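Local coordinates for AT27789p (Drosophila melanogaster, PDB 5UZM), which probably binds RNA, including mRNA, as an hnRNP F/H homologue, this chain being its second quasi-RNA recognition motif (qRRM2) domain, at residues R14-P17 / Y18-E22; E27-G31 / L32-T36. All coordinates share one frame; numbering follows the deposited sequence. Where two conformers were deposited one is given.

Contact 1: R14-P17 / Y18-E22; sequences RGLP and YAVTE
P17 and V20 meet across a type I beta turn in the loop that leads from the first sheet strand, 10-14, to helix 22-28 of this quasi-RNA recognition motif. Y18 and A19 fill the two middle positions of the turn. The side chain of Y18 touches 14-17 only through CB, 3.7 Å from P17 C, because CG lies anti to the backbone N and the ring leads off the turn. A19 directs its methyl away from 14-17. V20 then brings the chain back: its N donates a weak hydrogen bond to P17 O (3.3 Å), bent to 134° at the hydrogen. The side chain of V20 crosses that of P17 at about a right angle, with V20 CB 4.1 Å from P17 CD. With V20 CG1 set between its own N and carbonyl carbon (chi1 68°), this methyl stands 3.4 Å from P17 O and 4.1 Å from L16 CB. L16 and V20 also share neighbours, since both touch F43 of strand 41-45 and I25 of the helix. Beyond the turn, T21 is the N-cap of helix 22-28: its side-chain OG1 caps a backbone N just past E22, while its own backbone N is hydrogen-bonded to Q24 OE1.

Contact 2: E27-G31 / L32-T36; sequences EFFSG and LDIKT
F29 and L32 both carry CG anti to their own carbonyl carbon (chi1 -72° and -47°), and these torsions bring the phenyl ring and the leucine branch together, L32 CD1 lying 3.8 Å from F29 CD1. The two side chains cross at a slant. I34, with CG1 likewise anti to its carbonyl carbon, extends CD1 to within 4.0 Å of F29 CB, so two aliphatic tips gather at the root of the phenylalanine side chain.

The frame is a type II beta turn from F29 to L32, at the exit of helix 22-28, the first helix of the quasi-RRM. Its closing hydrogen bond runs from L32 N to F29 O (3.0 Å, 153° at the hydrogen). G31 holds the third position at positive phi, the place where a type II turn favours glycine. A water accepts from G31 N at 3.0 Å and donates to L32 O at 3.2 Å, bridging the third and fourth residues of the turn.

On one face of the F29 ring, F28 CD2 sits 3.6 Å above the centre; F59 meets F29 edge-to-face, and A68 touches both F29 and L32, joining the turn to helix 62-69, the second helix of the fold. The chemistry is therefore divided: backbone and water polar groups bind one another around the turn, while the side-chain contacts among F29, L32 and I34 are carbon-to-carbon, with L32 CB also 3.4 Å from F29 O, the acceptor that closes the turn.

The two contacts come in series along the chain, on the two ends of helix 22-28: contact 1 leads from strand 10-14 into its start, and contact 2 carries the chain out of its end toward strand 41-45. Their centres are 16 Å apart and their nearest atoms about 5 Å, so they do not touch. Both are beta turns beside the same antiparallel sheet, and I81 of strand 79-85 is reached from each, by L16 in one and F28 in the other. Together they hold the entry to and the exit from the helix in the first beta-alpha-beta unit of the RRM fold, in which helix 22-28 joins strand 10-14 to strand 41-45.

Contact 1: R14-P17 / Y18-E22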
loop_
_atom_site.group_PDB
_atom_site.type_symbol
_atom_site.label_atom_id
_atom_site.label_comp_id
_atom_site.label_asym_id
_atom_site.label_seq_id
_atom_site.Cartn_x
_atom_site.Cartn_y
_atom_site.Cartn_z
ATOM N N ARG A 14 -0.489 7.013 0.222
ATOM C CA ARG A 14 -0.550 8.176 1.091
ATOM C C ARG A 14 -1.992 8.661 1.195
ATOM O O ARG A 14 -2.802 8.496 0.259
ATOM C CB ARG A 14 0.369 9.300 0.547
ATOM C CG ARG A 14 0.389 10.552 1.374
ATOM C CD ARG A 14 1.402 11.518 0.747
ATOM N NE ARG A 14 2.686 10.852 0.517
ATOM C CZ ARG A 14 3.605 11.267 -0.347
ATOM N NH1 ARG A 14 3.391 12.351 -1.079
ATOM N NH2 ARG A 14 4.741 10.597 -0.480
ATOM N N GLY A 15 -2.357 9.172 2.363
ATOM C CA GLY A 15 -3.677 9.716 2.571
ATOM C C GLY A 15 -4.663 8.813 3.271
ATOM O O GLY A 15 -5.855 9.096 3.250
ATOM N N LEU A 16 -4.195 7.721 3.864
ATOM C CA LEU A 16 -5.099 6.722 4.416
ATOM C C LEU A 16 -5.931 7.268 5.578
ATOM O O LEU A 16 -5.455 8.111 6.356
ATOM C CB LEU A 16 -4.288 5.526 4.888
ATOM C CG LEU A 16 -3.567 4.745 3.781
ATOM C CD1 LEU A 16 -2.567 3.711 4.334
ATOM C CD2 LEU A 16 -4.629 4.040 2.920
ATOM N N PRO A 17 -7.152 6.758 5.742
ATOM C CA PRO A 17 -7.951 7.044 6.948
ATOM C C PRO A 17 -7.217 6.686 8.244
ATOM O O PRO A 17 -6.389 5.790 8.273
ATOM C CB PRO A 17 -9.187 6.157 6.766
ATOM C CG PRO A 17 -9.191 5.693 5.359
ATOM C CD PRO A 17 -7.810 5.796 4.816
ATOM N N TYR A 18 -7.565 7.355 9.368
ATOM C CA TYR A 18 -6.902 7.010 10.631
ATOM C C TYR A 18 -7.269 5.604 11.080
ATOM O O TYR A 18 -6.428 4.875 11.618
ATOM C CB TYR A 18 -7.239 7.999 11.752
ATOM C CG TYR A 18 -6.827 7.474 13.130
ATOM C CD1 TYR A 18 -5.486 7.394 13.496
ATOM C CD2 TYR A 18 -7.777 7.040 14.052
ATOM C CE1 TYR A 18 -5.102 6.904 14.740
ATOM C CE2 TYR A 18 -7.398 6.551 15.302
ATOM C CZ TYR A 18 -6.058 6.490 15.634
ATOM O OH TYR A 18 -5.670 6.007 16.862
ATOM N N ALA A 19 -8.503 5.186 10.843
ATOM C CA ALA A 19 -8.917 3.867 11.302
ATOM C C ALA A 19 -8.651 2.770 10.274
ATOM O O ALA A 19 -9.343 1.741 10.292
ATOM C CB ALA A 19 -10.397 3.894 11.693
ATOM N N VAL A 20 -7.649 2.936 9.400
ATOM C CA VAL A 20 -7.539 2.050 8.253
ATOM C C VAL A 20 -7.093 0.656 8.681
ATOM O O VAL A 20 -6.275 0.482 9.601
ATOM C CB VAL A 20 -6.587 2.636 7.185
ATOM C CG1 VAL A 20 -5.160 2.673 7.677
ATOM C CG2 VAL A 20 -6.680 1.805 5.912
ATOM N N THR A 21 -7.605 -0.349 7.986
ATOM C CA THR A 21 -7.258 -1.726 8.271
ATOM C C THR A 21 -6.735 -2.429 7.022
ATOM O O THR A 21 -6.975 -1.996 5.888
ATOM C CB THR A 21 -8.459 -2.542 8.792
ATOM O OG1 THR A 21 -9.408 -2.742 7.737
ATOM C CG2 THR A 21 -9.151 -1.866 10.012
ATOM N N GLU A 22 -6.044 -3.554 7.238
ATOM C CA GLU A 22 -5.632 -4.398 6.123
ATOM C C GLU A 22 -6.827 -4.821 5.286
ATOM O O GLU A 22 -6.719 -4.888 4.069
ATOM C CB GLU A 22 -4.903 -5.661 6.609
ATOM C CG GLU A 22 -3.487 -5.414 7.145
ATOM C CD GLU A 22 -2.873 -6.686 7.676
ATOM O OE1 GLU A 22 -1.848 -6.595 8.400
ATOM O OE2 GLU A 22 -3.434 -7.759 7.371
#

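Contact 2: E27-G31 / L32-T36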
loop_
_atom_site.group_PDB
_atom_site.type_symbol
_atom_site.label_atom_id
_atom_site.label_comp_id
_atom_site.label_asym_id
_atom_site.label_seq_id
_atom_site.Cartn_x
_atom_site.Cartn_y
_atom_site.Cartn_z
ATOM N N GLU A 27 -9.574 -4.670 0.045
ATOM C CA GLU A 27 -10.768 -4.282 -0.727
ATOM C C GLU A 27 -10.444 -3.207 -1.777
ATOM O O GLU A 27 -10.907 -3.287 -2.919
ATOM C CB GLU A 27 -11.868 -3.810 0.218
ATOM C CG GLU A 27 -13.053 -3.271 -0.516
ATOM C CD GLU A 27 -14.135 -2.764 0.408
ATOM O OE1 GLU A 27 -14.807 -1.760 0.047
ATOM O OE2 GLU A 27 -14.318 -3.389 1.475
ATOM N N PHE A 28 -9.648 -2.212 -1.411
ATOM C CA PHE A 28 -9.259 -1.177 -2.364
ATOM C C PHE A 28 -8.533 -1.776 -3.557
ATOM O O PHE A 28 -8.713 -1.312 -4.687
ATOM C CB PHE A 28 -8.368 -0.177 -1.633
ATOM C CG PHE A 28 -7.963 0.988 -2.425
ATOM C CD1 PHE A 28 -8.818 2.061 -2.604
ATOM C CD2 PHE A 28 -6.705 1.024 -3.026
ATOM C CE1 PHE A 28 -8.410 3.149 -3.364
ATOM C CE2 PHE A 28 -6.307 2.128 -3.756
ATOM C CZ PHE A 28 -7.172 3.179 -3.939
ATOM N N PHE A 29 -7.730 -2.812 -3.339
ATOM C CA PHE A 29 -6.997 -3.481 -4.408
ATOM C C PHE A 29 -7.671 -4.796 -4.799
ATOM O O PHE A 29 -6.998 -5.731 -5.223
ATOM C CB PHE A 29 -5.536 -3.679 -3.964
ATOM C CG PHE A 29 -4.758 -2.402 -3.948
ATOM C CD1 PHE A 29 -4.721 -1.594 -5.071
ATOM C CD2 PHE A 29 -4.028 -2.009 -2.844
ATOM C CE1 PHE A 29 -4.036 -0.400 -5.100
ATOM C CE2 PHE A 29 -3.291 -0.816 -2.893
ATOM C CZ PHE A 29 -3.273 -0.018 -4.034
ATOM N N SER A 30 -9.000 -4.882 -4.633
ATOM C CA SER A 30 -9.730 -6.085 -5.031
ATOM C C SER A 30 -9.437 -6.441 -6.474
ATOM O O SER A 30 -9.490 -5.588 -7.356
ATOM C CB SER A 30 -11.226 -5.869 -4.833
ATOM O OG SER A 30 -11.929 -7.059 -5.230
ATOM N N GLY A 31 -9.191 -7.719 -6.712
ATOM C CA GLY A 31 -8.802 -8.185 -8.037
ATOM C C GLY A 31 -7.315 -8.280 -8.267
ATOM O O GLY A 31 -6.893 -8.810 -9.300
ATOM N N LEU A 32 -6.495 -7.740 -7.380
ATOM C CA LEU A 32 -5.044 -7.793 -7.533
ATOM C C LEU A 32 -4.456 -8.719 -6.480
ATOM O O LEU A 32 -4.997 -8.857 -5.378
ATOM C CB LEU A 32 -4.431 -6.408 -7.389
ATOM C CG LEU A 32 -5.163 -5.328 -8.213
ATOM C CD1 LEU A 32 -4.518 -3.993 -8.004
ATOM C CD2 LEU A 32 -5.187 -5.643 -9.725
ATOM N N ASP A 33 -3.354 -9.382 -6.832
ATOM C CA ASP A 33 -2.780 -10.413 -5.963
ATOM C C ASP A 33 -1.749 -9.761 -5.050
ATOM O O ASP A 33 -0.616 -9.499 -5.452
ATOM C CB ASP A 33 -2.166 -11.537 -6.790
ATOM C CG ASP A 33 -1.780 -12.747 -5.941
ATOM O OD1 ASP A 33 -2.298 -12.887 -4.810
ATOM O OD2 ASP A 33 -0.962 -13.564 -6.410
ATOM N N ILE A 34 -2.148 -9.483 -3.809
ATOM C CA ILE A 34 -1.246 -8.985 -2.773
ATOM C C ILE A 34 -0.585 -10.181 -2.093
ATOM O O ILE A 34 -1.249 -11.180 -1.769
ATOM C CB ILE A 34 -2.023 -8.133 -1.744
ATOM C CG1 ILE A 34 -2.679 -6.910 -2.416
ATOM C CG2 ILE A 34 -1.107 -7.660 -0.592
ATOM C CD1 ILE A 34 -3.684 -6.248 -1.519
ATOM N N LYS A 35 0.707 -10.057 -1.792
ATOM C CA LYS A 35 1.413 -11.149 -1.120
ATOM C C LYS A 35 0.770 -11.462 0.232
ATOM O O LYS A 35 0.293 -10.567 0.932
ATOM C CB LYS A 35 2.897 -10.786 -0.979
ATOM C CG LYS A 35 3.569 -10.733 -2.340
ATOM C CD LYS A 35 5.083 -10.741 -2.257
ATOM C CE LYS A 35 5.696 -11.024 -3.634
ATOM N NZ LYS A 35 6.364 -9.828 -4.250
ATOM N N THR A 36 0.733 -12.764 0.599
ATOM C CA THR A 36 -0.012 -13.171 1.781
ATOM C C THR A 36 0.766 -13.035 3.074
ATOM O O THR A 36 0.157 -13.023 4.151
ATOM C CB THR A 36 -0.452 -14.629 1.671
ATOM O OG1 THR A 36 0.692 -15.431 1.353
ATOM C CG2 THR A 36 -1.496 -14.787 0.608
HETATM O O HOH W 1 -8.064 -9.318 -4.450
#